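Side-chain contacts in major capsid protein (Faustovirus, PDB 5J7O), which probably forms the trimeric capsomers of the capsid of this large double-stranded DNA virus, through a double jelly-roll fold: residues Ala206-Tyr209 with Asn210-Val214; Phe217-Thr220 with Gly221-Leu225; Arg546-Ile549 with Pro550-Tyr553. All coordinates share one frame; numbering follows the deposited sequence.

Interaction 1 (Ala206-Tyr209 with Asn210-Val214); sequences AIMY and NKFHV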
loop_
_atom_site.group_PDB
_atom_site.type_symbol
_atom_site.label_atom_id
_atom_site.label_comp_id
_atom_site.label_asym_id
_atom_site.label_seq_id
_atom_site.Cartn_x
_atom_site.Cartn_y
_atom_site.Cartn_z
ATOM N N ALA B 206 18.294 -6.429 -13.223
ATOM C CA ALA B 206 17.565 -6.862 -12.036
ATOM C C ALA B 206 16.788 -5.710 -11.410
ATOM O O ALA B 206 15.659 -5.898 -10.943
ATOM C CB ALA B 206 18.529 -7.476 -11.021
ATOM N N ILE B 207 17.371 -4.509 -11.389
ATOM C CA ILE B 207 16.646 -3.380 -10.815
ATOM C C ILE B 207 15.568 -2.881 -11.770
ATOM O O ILE B 207 14.560 -2.322 -11.328
ATOM C CB ILE B 207 17.607 -2.248 -10.409
ATOM C CG1 ILE B 207 18.265 -1.614 -11.635
ATOM C CG2 ILE B 207 18.655 -2.769 -9.449
ATOM C CD1 ILE B 207 19.073 -0.374 -11.318
ATOM N N MET B 208 15.749 -3.070 -13.080
ATOM C CA MET B 208 14.671 -2.762 -14.014
ATOM C C MET B 208 13.478 -3.680 -13.785
ATOM O O MET B 208 12.324 -3.236 -13.828
ATOM C CB MET B 208 15.166 -2.874 -15.456
ATOM C CG MET B 208 16.173 -1.811 -15.859
ATOM S SD MET B 208 15.542 -0.135 -15.670
ATOM C CE MET B 208 16.859 0.808 -16.435
ATOM N N TYR B 209 13.739 -4.966 -13.536
ATOM C CA TYR B 209 12.665 -5.892 -13.196
ATOM C C TYR B 209 12.029 -5.525 -11.862
ATOM O O TYR B 209 10.803 -5.599 -11.710
ATOM C CB TYR B 209 13.204 -7.323 -13.160
ATOM C CG TYR B 209 12.151 -8.384 -12.924
ATOM C CD1 TYR B 209 11.712 -8.686 -11.640
ATOM C CD2 TYR B 209 11.604 -9.094 -13.985
ATOM C CE1 TYR B 209 10.753 -9.653 -11.421
ATOM C CE2 TYR B 209 10.645 -10.066 -13.775
ATOM C CZ TYR B 209 10.224 -10.342 -12.492
ATOM O OH TYR B 209 9.270 -11.308 -12.276
ATOM N N ASN B 210 12.849 -5.137 -10.882
ATOM C CA ASN B 210 12.320 -4.725 -9.585
ATOM C C ASN B 210 11.359 -3.551 -9.721
ATOM O O ASN B 210 10.403 -3.436 -8.946
ATOM C CB ASN B 210 13.479 -4.370 -8.649
ATOM C CG ASN B 210 13.012 -3.868 -7.297
ATOM O OD1 ASN B 210 12.481 -4.627 -6.487
ATOM N ND2 ASN B 210 13.228 -2.584 -7.038
ATOM N N LYS B 211 11.583 -2.684 -10.711
ATOM C CA LYS B 211 10.757 -1.493 -10.858
ATOM C C LYS B 211 9.502 -1.749 -11.686
ATOM O O LYS B 211 8.472 -1.111 -11.446
ATOM C CB LYS B 211 11.572 -0.364 -11.496
ATOM C CG LYS B 211 12.790 0.092 -10.693
ATOM C CD LYS B 211 13.677 1.017 -11.519
ATOM C CE LYS B 211 15.074 1.148 -10.926
ATOM N NZ LYS B 211 15.077 1.830 -9.601
ATOM N N PHE B 212 9.554 -2.675 -12.645
ATOM C CA PHE B 212 8.509 -2.782 -13.654
ATOM C C PHE B 212 7.669 -4.049 -13.584
ATOM O O PHE B 212 6.610 -4.092 -14.217
ATOM C CB PHE B 212 9.115 -2.688 -15.063
ATOM C CG PHE B 212 9.461 -1.291 -15.484
ATOM C CD1 PHE B 212 8.473 -0.407 -15.886
ATOM C CD2 PHE B 212 10.778 -0.867 -15.493
ATOM C CE1 PHE B 212 8.793 0.879 -16.279
ATOM C CE2 PHE B 212 11.105 0.415 -15.886
ATOM C CZ PHE B 212 10.112 1.291 -16.279
ATOM N N HIS B 213 8.097 -5.085 -12.857
ATOM C CA HIS B 213 7.413 -6.367 -12.986
ATOM C C HIS B 213 7.147 -7.027 -11.640
ATOM O O HIS B 213 7.033 -8.256 -11.563
ATOM C CB HIS B 213 8.207 -7.314 -13.886
ATOM C CG HIS B 213 8.511 -6.745 -15.235
ATOM N ND1 HIS B 213 7.526 -6.394 -16.133
ATOM C CD2 HIS B 213 9.689 -6.455 -15.837
ATOM C CE1 HIS B 213 8.084 -5.917 -17.231
ATOM N NE2 HIS B 213 9.396 -5.943 -17.077
ATOM N N VAL B 214 7.037 -6.243 -10.573
ATOM C CA VAL B 214 6.677 -6.797 -9.271
ATOM C C VAL B 214 5.432 -6.080 -8.760
ATOM O O VAL B 214 5.547 -5.081 -8.034
ATOM C CB VAL B 214 7.833 -6.688 -8.264
ATOM C CG1 VAL B 214 7.496 -7.464 -7.002
ATOM C CG2 VAL B 214 9.130 -7.196 -8.877
#
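The Tyr209 ring is overlapped by the CB of His213, which lies over one face in a CH-pi contact, offset toward the rim, with CB 3.7 Å from Tyr209 CE2. The two side chains cross at about a right angle. The imidazole itself is turned obliquely to the phenol, planes 52° apart, and reaches it with CD2, 3.7 Å from Tyr209 CD2. With CG anti to the backbone N (chi1 -175°), the tyrosine ring lies beside its own carbonyl, on the side of His213 and Val214. Val214 crosses the phenol at about a right angle, CG2 3.9 Å from Tyr209 CE1 and oblique to the ring. This is the last turn of helix 203-212, which follows strand 196-202 in the double jelly-roll. His213 is the first residue to leave helical geometry, yet its N still binds Tyr209 O at 3.0 Å, while the i to i+4 bonds of Lys211 and Phe212 just before it are weak. Asn210 N to Ala206 O is sounder, at 2.9 Å. Lys211 folds its aliphatic chain over the Ile207 carbonyl, CG 3.1 Å from Ile207 O, and then bends at its last torsion (chi4 -66°); NZ goes on to a salt bridge with Asp563. Phe212 presents its edge to Met208 O, which lies near the ring plane 3.3 Å from CD2. Both imidazole nitrogens of His213 are engaged, ND1 by Asn557 O and NE2 by Tyr448 OH, which would fix the rotation of the ring; Phe212 CB sits over one of its faces. Trp551 of a neighbouring subunit packs on Tyr209, and Asn210 OD1 accepts a hydrogen bond from Trp222 NE1 of the next helix.

Interaction 2 (Phe217-Thr220 with Gly221-Leu225); sequences FKLT and GWKRL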
loop_
_atom_site.group_PDB
_atom_site.type_symbol
_atom_site.label_atom_id
_atom_site.label_comp_id
_atom_site.label_asym_id
_atom_site.label_seq_id
_atom_site.Cartn_x
_atom_site.Cartn_y
_atom_site.Cartn_z
ATOM N N PHE B 217 0.753 -7.695 -5.227
ATOM C CA PHE B 217 0.436 -9.025 -4.720
ATOM C C PHE B 217 1.633 -9.971 -4.750
ATOM O O PHE B 217 1.521 -11.101 -4.262
ATOM C CB PHE B 217 -0.755 -9.639 -5.477
ATOM C CG PHE B 217 -0.623 -9.625 -6.977
ATOM C CD1 PHE B 217 0.111 -10.598 -7.633
ATOM C CD2 PHE B 217 -1.282 -8.666 -7.732
ATOM C CE1 PHE B 217 0.214 -10.597 -9.011
ATOM C CE2 PHE B 217 -1.183 -8.660 -9.109
ATOM C CZ PHE B 217 -0.436 -9.629 -9.750
ATOM N N LYS B 218 2.773 -9.532 -5.283
ATOM C CA LYS B 218 4.007 -10.303 -5.243
ATOM C C LYS B 218 5.132 -9.587 -4.510
ATOM O O LYS B 218 6.227 -10.151 -4.393
ATOM C CB LYS B 218 4.480 -10.635 -6.666
ATOM C CG LYS B 218 3.492 -11.415 -7.514
ATOM C CD LYS B 218 3.399 -12.867 -7.082
ATOM C CE LYS B 218 2.534 -13.660 -8.049
ATOM N NZ LYS B 218 2.412 -15.092 -7.658
ATOM N N LEU B 219 4.899 -8.371 -4.008
ATOM C CA LEU B 219 6.004 -7.535 -3.549
ATOM C C LEU B 219 6.605 -8.042 -2.242
ATOM O O LEU B 219 7.833 -8.085 -2.098
ATOM C CB LEU B 219 5.541 -6.086 -3.395
ATOM C CG LEU B 219 6.660 -5.090 -3.088
ATOM C CD1 LEU B 219 7.746 -5.174 -4.148
ATOM C CD2 LEU B 219 6.112 -3.676 -2.994
ATOM N N THR B 220 5.764 -8.409 -1.272
ATOM C CA THR B 220 6.275 -8.838 0.028
ATOM C C THR B 220 7.179 -10.059 -0.109
ATOM O O THR B 220 8.280 -10.096 0.452
ATOM C CB THR B 220 5.117 -9.126 0.985
ATOM O OG1 THR B 220 4.519 -7.890 1.397
ATOM C CG2 THR B 220 5.603 -9.883 2.213
ATOM N N GLY B 221 6.733 -11.066 -0.862
ATOM C CA GLY B 221 7.578 -12.225 -1.094
ATOM C C GLY B 221 8.818 -11.888 -1.897
ATOM O O GLY B 221 9.900 -12.421 -1.639
ATOM N N TRP B 222 8.680 -10.994 -2.880
ATOM C CA TRP B 222 9.825 -10.574 -3.683
ATOM C C TRP B 222 10.895 -9.920 -2.817
ATOM O O TRP B 222 12.084 -10.238 -2.931
ATOM C CB TRP B 222 9.356 -9.623 -4.786
ATOM C CG TRP B 222 10.455 -8.950 -5.560
ATOM C CD1 TRP B 222 10.829 -7.642 -5.477
ATOM C CD2 TRP B 222 11.305 -9.548 -6.546
ATOM N NE1 TRP B 222 11.863 -7.388 -6.345
ATOM C CE2 TRP B 222 12.175 -8.543 -7.012
ATOM C CE3 TRP B 222 11.421 -10.837 -7.075
ATOM C CZ2 TRP B 222 13.145 -8.786 -7.982
ATOM C CZ3 TRP B 222 12.385 -11.076 -8.038
ATOM C CH2 TRP B 222 13.233 -10.056 -8.482
ATOM N N LYS B 223 10.487 -9.006 -1.932
ATOM C CA LYS B 223 11.446 -8.344 -1.053
ATOM C C LYS B 223 12.142 -9.344 -0.138
ATOM O O LYS B 223 13.347 -9.226 0.120
ATOM C CB LYS B 223 10.748 -7.262 -0.229
ATOM C CG LYS B 223 10.388 -6.016 -1.021
ATOM C CD LYS B 223 9.783 -4.950 -0.122
ATOM C CE LYS B 223 9.634 -3.629 -0.859
ATOM N NZ LYS B 223 9.011 -2.581 -0.002
ATOM N N ARG B 224 11.405 -10.340 0.361
ATOM C CA ARG B 224 12.015 -11.333 1.237
ATOM C C ARG B 224 12.979 -12.236 0.480
ATOM O O ARG B 224 13.952 -12.728 1.064
ATOM C CB ARG B 224 10.934 -12.167 1.926
ATOM C CG ARG B 224 10.017 -11.366 2.839
ATOM C CD ARG B 224 9.455 -12.231 3.955
ATOM N NE ARG B 224 8.625 -11.463 4.880
ATOM C CZ ARG B 224 7.337 -11.698 5.106
ATOM N NH1 ARG B 224 6.722 -12.695 4.483
ATOM N NH2 ARG B 224 6.664 -10.944 5.964
ATOM N N LEU B 225 12.735 -12.464 -0.813
ATOM C CA LEU B 225 13.637 -13.299 -1.600
ATOM C C LEU B 225 15.000 -12.641 -1.769
ATOM O O LEU B 225 16.033 -13.319 -1.725
ATOM C CB LEU B 225 13.021 -13.597 -2.967
ATOM C CG LEU B 225 11.839 -14.566 -3.014
ATOM C CD1 LEU B 225 11.268 -14.639 -4.422
ATOM C CD2 LEU B 225 12.258 -15.942 -2.530
#
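Trp222 N bonds to Lys218 O at 3.0 Å, and Trp222 CB sits by the same carbonyl, 3.2 Å from Lys218 O. Beyond CB the indole leads away from the segment 217-220, touching it obliquely through CD1, which meets Leu219 CD1 at 4.2 Å. Lys223 N makes the straightest bond of the turn, 2.8 Å to Leu219 O with an N-H...O angle of 166°. The lysine chain runs out fully extended beyond CG, so that its CE arrives beside the Leu219 branch point, 4.0 Å from CG. Arg224 N follows with a bond to Thr220 O at 3.1 Å. The arginine side chain lies alongside Thr220 and points the same way: Thr220 CG2 sits over one face of the guanidinium, toward its rim, 3.8 Å from NH1. Thr220 OG1 lies beside the backbone N (chi1 -73°), which puts CG2 anti to it; the threonine thus turns its methyl to the arginine and its OG1 to Gln562 of a neighbouring subunit, whose backbone O also takes Arg224 NH2. These are i to i+3 and i to i+4 side-chain contacts over the i to i+4 backbone bonds of an alpha-helix, here one lying in the subunit interface of a double jelly-roll trimer.

Interaction 3 (Arg546-Ile549 with Pro550-Tyr553); sequences RDYI and PWNY
Ile549 O takes two backbone N-H groups at the end of helix 542-552: Tyr553 N, 3.1 Å away and nearly straight at 170°, and Asn552 N, a weak second bond. The Tyr553 ring turns its edge to the same oxygen, with CD1 3.5 Å off, and that CD1 also meets Ile549 CG2 at 4.2 Å. Asn552 N has its sounder bond with Tyr548 O, at 3.0 Å. Upstream in the chain the helix is kinked: Pro550 has no N-H for the preceding turn, which widens to a pi-type turn at 546-548, and Pro550 CG comes to 3.2 Å from Arg546 O. Tyr548 and Trp551 meet obliquely, Tyr548 CE2 being 4.0 Å from Trp551 CZ3. The phenol also runs side by side with Asn552, whose CB lies over one face toward the rim, ring and amide planes only 17° apart; both have CG anti to the backbone N, which sends the two groups the same way. The Tyr548 hydroxyl is bound by Asp102 of a neighbouring subunit, and the Tyr553 hydroxyl by Tyr73 of that subunit. In 546-549, Arg546 grips Asp547 side-on in a salt bridge, NE to OD1 and NH2 to OD2, each 2.8 Å; both oxygens lie close to the guanidinium plane, though OD1 is met from well above the carboxylate plane. Glu522 is a second anionic partner of the arginine, through NH1. The indole of Trp551 meets that of Trp222 of the same neighbouring subunit. With Pro550 breaking the bonding and Tyr553 leaving helical geometry, this is a proline-kinked helix end, built into the interface of a double jelly-roll trimer.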
loop_
_atom_site.group_PDB
_atom_site.type_symbol
_atom_site.label_atom_id
_atom_site.label_comp_id
_atom_site.label_asym_id
_atom_site.label_seq_id
_atom_site.Cartn_x
_atom_site.Cartn_y
_atom_site.Cartn_z
ATOM N N ARG B 546 7.551 7.122 -18.589
ATOM C CA ARG B 546 7.546 6.624 -17.220
ATOM C C ARG B 546 6.141 6.338 -16.710
ATOM O O ARG B 546 5.918 5.319 -16.048
ATOM C CB ARG B 546 8.228 7.627 -16.287
ATOM C CG ARG B 546 8.215 7.205 -14.827
ATOM C CD ARG B 546 8.562 8.374 -13.933
ATOM N NE ARG B 546 7.559 9.430 -14.019
ATOM C CZ ARG B 546 7.830 10.726 -13.903
ATOM N NH1 ARG B 546 9.079 11.127 -13.713
ATOM N NH2 ARG B 546 6.856 11.619 -13.991
ATOM N N ASP B 547 5.186 7.217 -17.005
ATOM C CA ASP B 547 3.847 7.126 -16.439
ATOM C C ASP B 547 2.807 6.609 -17.424
ATOM O O ASP B 547 2.032 5.712 -17.082
ATOM C CB ASP B 547 3.417 8.495 -15.896
ATOM C CG ASP B 547 4.387 9.042 -14.871
ATOM O OD1 ASP B 547 5.064 8.235 -14.202
ATOM O OD2 ASP B 547 4.476 10.281 -14.737
ATOM N N TYR B 548 2.764 7.148 -18.644
ATOM C CA TYR B 548 1.674 6.795 -19.548
ATOM C C TYR B 548 1.837 5.385 -20.107
ATOM O O TYR B 548 0.905 4.575 -20.047
ATOM C CB TYR B 548 1.563 7.801 -20.691
ATOM C CG TYR B 548 0.489 7.395 -21.667
ATOM C CD1 TYR B 548 0.806 6.984 -22.955
ATOM C CD2 TYR B 548 -0.844 7.375 -21.281
ATOM C CE1 TYR B 548 -0.181 6.594 -23.840
ATOM C CE2 TYR B 548 -1.834 6.985 -22.155
ATOM C CZ TYR B 548 -1.499 6.598 -23.433
ATOM O OH TYR B 548 -2.489 6.211 -24.306
ATOM N N ILE B 549 3.007 5.081 -20.677
ATOM C CA ILE B 549 3.201 3.778 -21.318
ATOM C C ILE B 549 3.033 2.621 -20.338
ATOM O O ILE B 549 2.295 1.675 -20.657
ATOM C CB ILE B 549 4.550 3.746 -22.058
ATOM C CG1 ILE B 549 4.478 4.595 -23.330
ATOM C CG2 ILE B 549 4.949 2.313 -22.389
ATOM C CD1 ILE B 549 5.747 4.567 -24.158
ATOM N N PRO B 550 3.664 2.619 -19.156
ATOM C CA PRO B 550 3.416 1.507 -18.222
ATOM C C PRO B 550 1.982 1.441 -17.723
ATOM O O PRO B 550 1.509 0.351 -17.377
ATOM C CB PRO B 550 4.402 1.782 -17.078
ATOM C CG PRO B 550 5.462 2.628 -17.690
ATOM C CD PRO B 550 4.732 3.504 -18.656
ATOM N N TRP B 551 1.274 2.572 -17.674
ATOM C CA TRP B 551 -0.126 2.544 -17.258
ATOM C C TRP B 551 -1.002 1.873 -18.307
ATOM O O TRP B 551 -1.869 1.057 -17.972
ATOM C CB TRP B 551 -0.625 3.963 -16.978
ATOM C CG TRP B 551 -2.114 4.047 -16.774
ATOM C CD1 TRP B 551 -2.795 3.856 -15.606
ATOM C CD2 TRP B 551 -3.103 4.343 -17.770
ATOM N NE1 TRP B 551 -4.145 4.014 -15.814
ATOM C CE2 TRP B 551 -4.359 4.313 -17.133
ATOM C CE3 TRP B 551 -3.045 4.631 -19.137
ATOM C CZ2 TRP B 551 -5.548 4.558 -17.818
ATOM C CZ3 TRP B 551 -4.225 4.874 -19.814
ATOM C CH2 TRP B 551 -5.459 4.836 -19.154
ATOM N N ASN B 552 -0.781 2.193 -19.583
ATOM C CA ASN B 552 -1.690 1.750 -20.633
ATOM C C ASN B 552 -1.467 0.285 -20.995
ATOM O O ASN B 552 -2.427 -0.484 -21.116
ATOM C CB ASN B 552 -1.528 2.639 -21.868
ATOM C CG ASN B 552 -2.508 2.292 -22.972
ATOM O OD1 ASN B 552 -3.701 2.574 -22.868
ATOM N ND2 ASN B 552 -2.007 1.686 -24.042
ATOM N N TYR B 553 -0.213 -0.119 -21.162
ATOM C CA TYR B 553 0.125 -1.426 -21.705
ATOM C C TYR B 553 0.421 -2.438 -20.603
ATOM O O TYR B 553 0.656 -2.088 -19.444
ATOM C CB TYR B 553 1.340 -1.326 -22.630
ATOM C CG TYR B 553 1.111 -0.529 -23.893
ATOM C CD1 TYR B 553 1.317 0.844 -23.919
ATOM C CD2 TYR B 553 0.706 -1.152 -25.065
ATOM C CE1 TYR B 553 1.116 1.573 -25.074
ATOM C CE2 TYR B 553 0.503 -0.432 -26.225
ATOM C CZ TYR B 553 0.709 0.930 -26.225
ATOM O OH TYR B 553 0.508 1.653 -27.379
#

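How the interactions relate
Interactions 1 and 2 lie on consecutive helices, 203-212 and 216-225, and touch directly: Tyr209 CD1 packs 3.8 Å from Trp222 CH2, and Val214 CG1 packs on Leu219 CD1. Interaction 3, on the helix 542-552, meets interaction 1 through Phe212 CE1 and Pro550 CG, whereas its nearest atoms stay about 12 Å from interaction 2 within the chain. The trimer brings those two together, as Lys218 binds Pro550 O of a neighbouring subunit. Interactions 1 and 3 are mostly buried; a His-Tyr CH-pi contact marks interaction 1, a proline kink and inter-subunit aromatic contacts interaction 3. Interaction 2 is partly buried, with aliphatic and cationic chains along a regular helix.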